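Local coordinates for Cow rumen GH26 endo-mannanase (Metagenome, PDB 6UEH), which probably hydrolyses internal beta-1,4-mannosidic bonds in mannans and galactomannans, as an endo-acting mannanase of glycoside hydrolase family 26, at residues K168-Q173 with Y199-G204; N356-Q361 with V380-Y385. All coordinates share one frame; numbering follows the deposited sequence.

Contact 1: residues K168-Q173 with Y199-G204; sequences KIISGQ and YPAIRG
With chi1 at 55°, Ser171 holds its hydroxyl between its own backbone N and carbonyl carbon, facing the peptide between Pro200 and Ala201, and Ser171 OG accepts a hydrogen bond from Ala201 N at 3.1 Å. The same hydroxyl is bonded to the carbonyl of Ile477, so it bridges the segment of Ala201 and strand 476-477. In Ile170 the chi1 of -54° puts CG1 beside the backbone N and leaves CG2 anti to that N, directed at Ala201 and Ile202: Ile170 CG2 rests 3.6 Å from Ala201 CB and 3.8 Å from Ile202 CD1, the two isoleucine side chains crossing at about a right angle. Backbone pairing then takes over. Ser171 O accepts Ile202 N at 2.9 Å in a nearly straight bond (161° at the hydrogen), with a weak second bond from the amide of Ala201. Ile202 O in turn takes Gln173 N at 3.0 Å, and Gly204 N closes on Gln173 O at 2.8 Å from above the carbonyl plane. Gly172, without a side chain, lets its CA come within 4.2 Å of Ile202 CA. On the face of Gln173 and Arg203, away from the Ile202 side chain, Pro200 CG packs 3.9 Å from Gln173 CB; beyond it the Gln173 chain bends at chi2, and its NE2 goes to the carbonyl of Trp451. Arg203, extended on that face, makes salt bridges with Glu175 and Glu186. Parallel strands 169-174 and 202-206, linked through helix 187-196, form a beta-alpha-beta crossover, the building unit of the TIM-barrel fold.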
ATOM      1  N   LYS A 168     -12.312  -8.390   7.213  1.00 18.62           N
ATOM      2  CA  LYS A 168     -12.707  -8.638   5.829  1.00 18.85           C
ATOM      3  C   LYS A 168     -11.827  -7.857   4.863  1.00 18.79           C
ATOM      4  O   LYS A 168     -11.022  -7.022   5.279  1.00 17.95           O
ATOM      5  CB  LYS A 168     -14.170  -8.239   5.595  1.00 20.00           C
ATOM      6  CG  LYS A 168     -15.173  -8.764   6.612  1.00 21.69           C
ATOM      7  CD  LYS A 168     -15.539 -10.207   6.335  1.00 22.55           C
ATOM      8  CE  LYS A 168     -16.652 -10.673   7.259  1.00 24.07           C
ATOM      9  NZ  LYS A 168     -17.059 -12.069   6.949  1.00 24.91           N
ATOM     10  N   ILE A 169     -11.989  -8.132   3.573  1.00 19.04           N
ATOM     11  CA  ILE A 169     -11.473  -7.247   2.539  1.00 19.08           C
ATOM     12  C   ILE A 169     -12.642  -6.854   1.631  1.00 19.21           C
ATOM     13  O   ILE A 169     -13.496  -7.678   1.300  1.00 15.10           O
ATOM     14  CB  ILE A 169     -10.319  -7.893   1.727  1.00 14.45           C
ATOM     15  CG1 ILE A 169      -9.649  -6.850   0.828  1.00 14.21           C
ATOM     16  CG2 ILE A 169     -10.807  -9.094   0.919  1.00 14.60           C
ATOM     17  CD1 ILE A 169      -8.357  -7.319   0.192  1.00 15.56           C
ATOM     18  N   ILE A 170     -12.701  -5.581   1.265  1.00 14.78           N
ATOM     19  CA  ILE A 170     -13.817  -5.075   0.474  1.00 17.67           C
ATOM     20  C   ILE A 170     -13.491  -5.128  -1.015  1.00 14.82           C
ATOM     21  O   ILE A 170     -12.430  -4.682  -1.435  1.00 14.57           O
ATOM     22  CB  ILE A 170     -14.168  -3.632   0.882  1.00 18.07           C
ATOM     23  CG1 ILE A 170     -14.418  -3.562   2.390  1.00 18.70           C
ATOM     24  CG2 ILE A 170     -15.377  -3.127   0.103  1.00 17.80           C
ATOM     25  CD1 ILE A 170     -14.636  -2.166   2.917  1.00 19.22           C
ATOM     26  N   SER A 171     -14.398  -5.676  -1.814  1.00 15.05           N
ATOM     27  CA  SER A 171     -14.168  -5.750  -3.255  1.00 17.14           C
ATOM     28  C   SER A 171     -14.284  -4.376  -3.911  1.00 18.50           C
ATOM     29  O   SER A 171     -15.053  -3.526  -3.467  1.00 15.06           O
ATOM     30  CB  SER A 171     -15.144  -6.733  -3.911  1.00 15.34           C
ATOM     31  OG  SER A 171     -16.485  -6.398  -3.615  1.00 15.83           O
ATOM     32  N   GLY A 172     -13.511  -4.164  -4.970  1.00 14.82           N
ATOM     33  CA  GLY A 172     -13.529  -2.896  -5.674  1.00 14.79           C
ATOM     34  C   GLY A 172     -13.156  -3.040  -7.134  1.00 15.68           C
ATOM     35  O   GLY A 172     -12.567  -4.043  -7.536  1.00 15.28           O
ATOM     36  N   GLN A 173     -13.499  -2.031  -7.929  1.00 15.71           N
ATOM     37  CA  GLN A 173     -13.202  -2.043  -9.357  1.00 15.01           C
ATOM     38  C   GLN A 173     -13.203  -0.632  -9.930  1.00 15.03           C
ATOM     39  O   GLN A 173     -14.138   0.134  -9.701  1.00 15.14           O
ATOM     40  CB  GLN A 173     -14.212  -2.909 -10.115  1.00 15.36           C
ATOM     41  CG  GLN A 173     -13.995  -2.929 -11.623  1.00 15.55           C
ATOM     42  CD  GLN A 173     -12.652  -3.529 -12.005  1.00 15.40           C
ATOM     43  OE1 GLN A 173     -12.271  -4.589 -11.508  1.00 15.31           O
ATOM     44  NE2 GLN A 173     -11.926  -2.847 -12.883  1.00 15.38           N
ATOM     45  N   TYR A 199     -21.446  -8.107  -7.397  1.00 19.23           N
ATOM     46  CA  TYR A 199     -20.880  -6.828  -7.813  1.00 18.31           C
ATOM     47  C   TYR A 199     -19.811  -6.390  -6.812  1.00 18.17           C
ATOM     48  O   TYR A 199     -19.902  -6.711  -5.627  1.00 20.99           O
ATOM     49  CB  TYR A 199     -21.960  -5.750  -7.911  1.00 18.51           C
ATOM     50  CG  TYR A 199     -22.798  -5.773  -9.169  1.00 19.02           C
ATOM     51  CD1 TYR A 199     -22.263  -5.390 -10.391  1.00 18.85           C
ATOM     52  CD2 TYR A 199     -24.137  -6.140  -9.127  1.00 20.12           C
ATOM     53  CE1 TYR A 199     -23.031  -5.392 -11.541  1.00 20.21           C
ATOM     54  CE2 TYR A 199     -24.916  -6.145 -10.272  1.00 21.47           C
ATOM     55  CZ  TYR A 199     -24.357  -5.770 -11.475  1.00 21.41           C
ATOM     56  OH  TYR A 199     -25.124  -5.771 -12.618  1.00 21.41           O
ATOM     57  N   PRO A 200     -18.796  -5.648  -7.277  1.00 16.77           N
ATOM     58  CA  PRO A 200     -17.857  -5.060  -6.316  1.00 16.18           C
ATOM     59  C   PRO A 200     -18.564  -4.029  -5.445  1.00 16.57           C
ATOM     60  O   PRO A 200     -19.505  -3.387  -5.912  1.00 16.23           O
ATOM     61  CB  PRO A 200     -16.805  -4.400  -7.210  1.00 16.28           C
ATOM     62  CG  PRO A 200     -17.539  -4.101  -8.478  1.00 16.00           C
ATOM     63  CD  PRO A 200     -18.490  -5.252  -8.662  1.00 16.38           C
ATOM     64  N   ALA A 201     -18.128  -3.881  -4.199  1.00 15.84           N
ATOM     65  CA  ALA A 201     -18.747  -2.921  -3.292  1.00 15.91           C
ATOM     66  C   ALA A 201     -18.256  -1.507  -3.585  1.00 15.70           C
ATOM     67  O   ALA A 201     -19.031  -0.548  -3.553  1.00 15.84           O
ATOM     68  CB  ALA A 201     -18.459  -3.296  -1.845  1.00 15.87           C
ATOM     69  N   ILE A 202     -16.964  -1.393  -3.869  1.00 15.39           N
ATOM     70  CA  ILE A 202     -16.330  -0.110  -4.146  1.00 15.20           C
ATOM     71  C   ILE A 202     -16.173   0.105  -5.651  1.00 17.69           C
ATOM     72  O   ILE A 202     -15.736  -0.790  -6.371  1.00 15.19           O
ATOM     73  CB  ILE A 202     -14.944  -0.017  -3.457  1.00 14.90           C
ATOM     74  CG1 ILE A 202     -15.112   0.033  -1.936  1.00 14.94           C
ATOM     75  CG2 ILE A 202     -14.162   1.192  -3.950  1.00 15.76           C
ATOM     76  CD1 ILE A 202     -13.804   0.032  -1.170  1.00 14.70           C
ATOM     77  N   ARG A 203     -16.549   1.286  -6.127  1.00 16.92           N
ATOM     78  CA  ARG A 203     -16.342   1.633  -7.529  1.00 15.31           C
ATOM     79  C   ARG A 203     -15.349   2.786  -7.633  1.00 15.57           C
ATOM     80  O   ARG A 203     -15.451   3.771  -6.902  1.00 15.08           O
ATOM     81  CB  ARG A 203     -17.669   1.994  -8.200  1.00 15.64           C
ATOM     82  CG  ARG A 203     -17.564   2.331  -9.684  1.00 18.27           C
ATOM     83  CD  ARG A 203     -18.933   2.249 -10.355  1.00 18.13           C
ATOM     84  NE  ARG A 203     -18.900   2.657 -11.757  1.00 18.10           N
ATOM     85  CZ  ARG A 203     -19.752   2.221 -12.681  1.00 19.16           C
ATOM     86  NH1 ARG A 203     -20.695   1.348 -12.357  1.00 16.88           N
ATOM     87  NH2 ARG A 203     -19.653   2.645 -13.935  1.00 16.84           N
ATOM     88  N   GLY A 204     -14.376   2.645  -8.530  1.00 15.01           N
ATOM     89  CA  GLY A 204     -13.352   3.656  -8.709  1.00 14.85           C
ATOM     90  C   GLY A 204     -13.662   4.588  -9.863  1.00 15.04           C
ATOM     91  O   GLY A 204     -14.036   4.145 -10.949  1.00 15.23           O
TER

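Contact 2: residues N356-Q361 with V380-Y385; sequences NLIWEQ and VDMIGY
Two neighbouring parallel strands of the TIM barrel meet where Glu360 lies beside Met382, their short axes inclined at 40° and the 18 residues joining the segments containing no helix. At the entry of the pair, Asp381 grips Trp359 twice. Asp381 OD2 accepts Trp359 N at 2.9 Å on its anti side, while Asp381 N donates to Trp359 O at 2.7 Å in the carbonyl plane. The carboxylate oxygen also lies at the indole edge, Asp381 OD2 to Trp359 CD1 3.4 Å, with the flat groups turned 65° apart; its other oxygen goes to the hydroxyl of Ser146. Further along, Gln361 N meets Met382 O at 2.9 Å, and Gly384 N reaches Gln361 O at 2.9 Å from above its plane. The Glu360 chain runs out extended, CG opposite the backbone N (chi1 -180°), laying Glu360 OE2 3.4 Å from Met382 SD and 3.3 Å from Gly384 CA, while OE1 is bonded to the hydroxyl of Tyr447. An alanine here would remove the carboxylate, and is likely to leave the Tyr447 hydroxyl without this mate and the Met382 thioether less confined on that side. On the opposite face Gln361 OE1 touches Val380 CG2 at 3.4 Å, its amide held by the Ala375 backbone N and the Tyr337 hydroxyl. Helix 334-351 covers this face through Trp341, against both Gln361 and Val380; Ile358 and Met382 pack on helix 152-164, and strands 306-309 and 423-429 flank the pair within the sheet.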
ATOM      1  N   ASN A 356     -16.658  16.307   2.782  1.00 15.24           N
ATOM      2  CA  ASN A 356     -17.242  14.997   2.515  1.00 15.92           C
ATOM      3  C   ASN A 356     -16.210  13.994   2.014  1.00 14.97           C
ATOM      4  O   ASN A 356     -16.566  12.950   1.471  1.00 15.36           O
ATOM      5  CB  ASN A 356     -18.370  15.124   1.490  1.00 16.29           C
ATOM      6  CG  ASN A 356     -17.889  15.702   0.168  1.00 17.09           C
ATOM      7  OD1 ASN A 356     -16.994  16.549   0.138  1.00 16.69           O
ATOM      8  ND2 ASN A 356     -18.480  15.245  -0.931  1.00 13.04           N
ATOM      9  N   LEU A 357     -14.936  14.313   2.203  1.00 14.80           N
ATOM     10  CA  LEU A 357     -13.859  13.533   1.609  1.00 15.29           C
ATOM     11  C   LEU A 357     -13.102  12.692   2.625  1.00 17.15           C
ATOM     12  O   LEU A 357     -12.800  13.148   3.729  1.00 19.20           O
ATOM     13  CB  LEU A 357     -12.877  14.459   0.889  1.00 14.94           C
ATOM     14  CG  LEU A 357     -13.481  15.445  -0.110  1.00 14.90           C
ATOM     15  CD1 LEU A 357     -12.399  16.344  -0.693  1.00 13.95           C
ATOM     16  CD2 LEU A 357     -14.230  14.701  -1.213  1.00 14.11           C
ATOM     17  N   ILE A 358     -12.805  11.457   2.237  1.00 16.61           N
ATOM     18  CA  ILE A 358     -11.891  10.607   2.984  1.00 15.96           C
ATOM     19  C   ILE A 358     -10.565  10.595   2.237  1.00 15.41           C
ATOM     20  O   ILE A 358     -10.447   9.986   1.175  1.00 15.32           O
ATOM     21  CB  ILE A 358     -12.432   9.174   3.147  1.00 15.77           C
ATOM     22  CG1 ILE A 358     -13.775   9.198   3.884  1.00 15.13           C
ATOM     23  CG2 ILE A 358     -11.428   8.303   3.891  1.00 15.13           C
ATOM     24  CD1 ILE A 358     -14.369   7.829   4.123  1.00 16.26           C
ATOM     25  N   TRP A 359      -9.575  11.290   2.785  1.00 15.10           N
ATOM     26  CA  TRP A 359      -8.324  11.523   2.073  1.00 15.17           C
ATOM     27  C   TRP A 359      -7.409  10.301   2.100  1.00 15.26           C
ATOM     28  O   TRP A 359      -6.857   9.946   3.143  1.00 15.47           O
ATOM     29  CB  TRP A 359      -7.603  12.737   2.665  1.00 15.47           C
ATOM     30  CG  TRP A 359      -8.359  14.021   2.489  1.00 15.36           C
ATOM     31  CD1 TRP A 359      -9.408  14.470   3.240  1.00 15.86           C
ATOM     32  CD2 TRP A 359      -8.122  15.022   1.492  1.00 15.04           C
ATOM     33  NE1 TRP A 359      -9.838  15.690   2.772  1.00 15.53           N
ATOM     34  CE2 TRP A 359      -9.064  16.050   1.699  1.00 15.21           C
ATOM     35  CE3 TRP A 359      -7.202  15.149   0.446  1.00 13.91           C
ATOM     36  CZ2 TRP A 359      -9.114  17.189   0.899  1.00 15.04           C
ATOM     37  CZ3 TRP A 359      -7.254  16.280  -0.348  1.00 12.68           C
ATOM     38  CH2 TRP A 359      -8.203  17.284  -0.117  1.00 14.68           C
ATOM     39  N   GLU A 360      -7.251   9.665   0.943  1.00 14.93           N
ATOM     40  CA  GLU A 360      -6.369   8.511   0.820  1.00 14.59           C
ATOM     41  C   GLU A 360      -5.093   8.885   0.080  1.00 15.65           C
ATOM     42  O   GLU A 360      -5.135   9.357  -1.058  1.00 14.25           O
ATOM     43  CB  GLU A 360      -7.066   7.356   0.097  1.00 15.22           C
ATOM     44  CG  GLU A 360      -6.192   6.118  -0.050  1.00 15.67           C
ATOM     45  CD  GLU A 360      -6.951   4.917  -0.581  1.00 16.57           C
ATOM     46  OE1 GLU A 360      -7.922   5.110  -1.342  1.00 17.02           O
ATOM     47  OE2 GLU A 360      -6.579   3.778  -0.232  1.00 16.17           O
ATOM     48  N   GLN A 361      -3.958   8.675   0.736  1.00 16.11           N
ATOM     49  CA  GLN A 361      -2.671   8.971   0.129  1.00 16.45           C
ATOM     50  C   GLN A 361      -1.901   7.687  -0.146  1.00 16.62           C
ATOM     51  O   GLN A 361      -1.799   6.815   0.720  1.00 16.07           O
ATOM     52  CB  GLN A 361      -1.852   9.897   1.029  1.00 17.81           C
ATOM     53  CG  GLN A 361      -0.516  10.309   0.431  1.00 18.72           C
ATOM     54  CD  GLN A 361       0.211  11.331   1.280  1.00 19.52           C
ATOM     55  OE1 GLN A 361       0.490  11.094   2.459  1.00 19.49           O
ATOM     56  NE2 GLN A 361       0.512  12.481   0.689  1.00 19.34           N
ATOM     57  N   VAL A 380      -4.124  13.096   6.313  1.00 18.63           N
ATOM     58  CA  VAL A 380      -4.404  11.842   5.612  1.00 17.86           C
ATOM     59  C   VAL A 380      -5.354  10.958   6.430  1.00 18.95           C
ATOM     60  O   VAL A 380      -5.223  10.872   7.651  1.00 19.41           O
ATOM     61  CB  VAL A 380      -3.093  11.062   5.311  1.00 18.62           C
ATOM     62  CG1 VAL A 380      -3.386   9.765   4.571  1.00 16.76           C
ATOM     63  CG2 VAL A 380      -2.121  11.923   4.505  1.00 18.83           C
ATOM     64  N   ASP A 381      -6.304  10.307   5.760  1.00 17.47           N
ATOM     65  CA  ASP A 381      -7.285   9.457   6.440  1.00 17.57           C
ATOM     66  C   ASP A 381      -7.112   7.976   6.126  1.00 16.99           C
ATOM     67  O   ASP A 381      -7.718   7.123   6.774  1.00 17.37           O
ATOM     68  CB  ASP A 381      -8.706   9.876   6.062  1.00 17.80           C
ATOM     69  CG  ASP A 381      -9.004  11.313   6.417  1.00 20.00           C
ATOM     70  OD1 ASP A 381      -8.601  11.748   7.516  1.00 19.07           O
ATOM     71  OD2 ASP A 381      -9.637  12.007   5.595  1.00 18.62           O
ATOM     72  N   MET A 382      -6.297   7.671   5.123  1.00 16.43           N
ATOM     73  CA  MET A 382      -6.147   6.300   4.650  1.00 15.92           C
ATOM     74  C   MET A 382      -4.884   6.178   3.809  1.00 17.97           C
ATOM     75  O   MET A 382      -4.522   7.109   3.093  1.00 16.71           O
ATOM     76  CB  MET A 382      -7.376   5.878   3.836  1.00 15.70           C
ATOM     77  CG  MET A 382      -7.350   4.446   3.318  1.00 15.26           C
ATOM     78  SD  MET A 382      -8.783   4.044   2.286  1.00 15.46           S
ATOM     79  CE  MET A 382     -10.130   4.384   3.421  1.00 15.83           C
ATOM     80  N   ILE A 383      -4.214   5.034   3.902  1.00 18.07           N
ATOM     81  CA  ILE A 383      -3.041   4.771   3.079  1.00 17.61           C
ATOM     82  C   ILE A 383      -3.379   3.786   1.967  1.00 17.53           C
ATOM     83  O   ILE A 383      -3.913   2.709   2.223  1.00 18.18           O
ATOM     84  CB  ILE A 383      -1.869   4.205   3.907  1.00 17.63           C
ATOM     85  CG1 ILE A 383      -1.515   5.154   5.053  1.00 17.70           C
ATOM     86  CG2 ILE A 383      -0.657   3.963   3.016  1.00 17.08           C
ATOM     87  CD1 ILE A 383      -1.062   6.515   4.596  1.00 16.05           C
ATOM     88  N   GLY A 384      -3.067   4.157   0.731  1.00 16.20           N
ATOM     89  CA  GLY A 384      -3.292   3.272  -0.393  1.00 14.14           C
ATOM     90  C   GLY A 384      -1.993   2.703  -0.926  1.00 15.11           C
ATOM     91  O   GLY A 384      -0.964   3.375  -0.911  1.00 15.16           O
ATOM     92  N   TYR A 385      -2.032   1.456  -1.380  1.00 15.31           N
ATOM     93  CA  TYR A 385      -0.885   0.874  -2.064  1.00 15.84           C
ATOM     94  C   TYR A 385      -1.316   0.371  -3.434  1.00 16.80           C
ATOM     95  O   TYR A 385      -2.291  -0.370  -3.554  1.00 16.93           O
ATOM     96  CB  TYR A 385      -0.256  -0.265  -1.250  1.00 14.05           C
ATOM     97  CG  TYR A 385       1.018  -0.780  -1.882  1.00 15.08           C
ATOM     98  CD1 TYR A 385       2.193  -0.040  -1.813  1.00 14.87           C
ATOM     99  CD2 TYR A 385       1.044  -1.987  -2.568  1.00 15.76           C
ATOM    100  CE1 TYR A 385       3.360  -0.490  -2.399  1.00 15.22           C
ATOM    101  CE2 TYR A 385       2.211  -2.448  -3.161  1.00 16.81           C
ATOM    102  CZ  TYR A 385       3.364  -1.691  -3.072  1.00 17.41           C
ATOM    103  OH  TYR A 385       4.529  -2.134  -3.658  1.00 19.41           O
TER

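Contacts 1 and 2 illustrate how one closed barrel repeats its pairing with different side chains. Their centres lie 16 Å apart and their nearest atoms about 7 Å, without touching. Two strands, 234-238 and 306-309, separate them along the sheet. Tyr447 spans the gap, touching Ile202 of contact 1 and bonding to Glu360 of contact 2; Leu446 is hydrogen-bonded through its backbone to Ile170 and touched by the Met382 side chain. In glycoside hydrolases of clan GH-A, to which family 26 belongs, the catalytic carboxylates stand at the C-terminal ends of barrel strands four and seven, so both contacts probably belong to the scaffold beneath that cleft. The calcium site lies in the CBM6-like region instead.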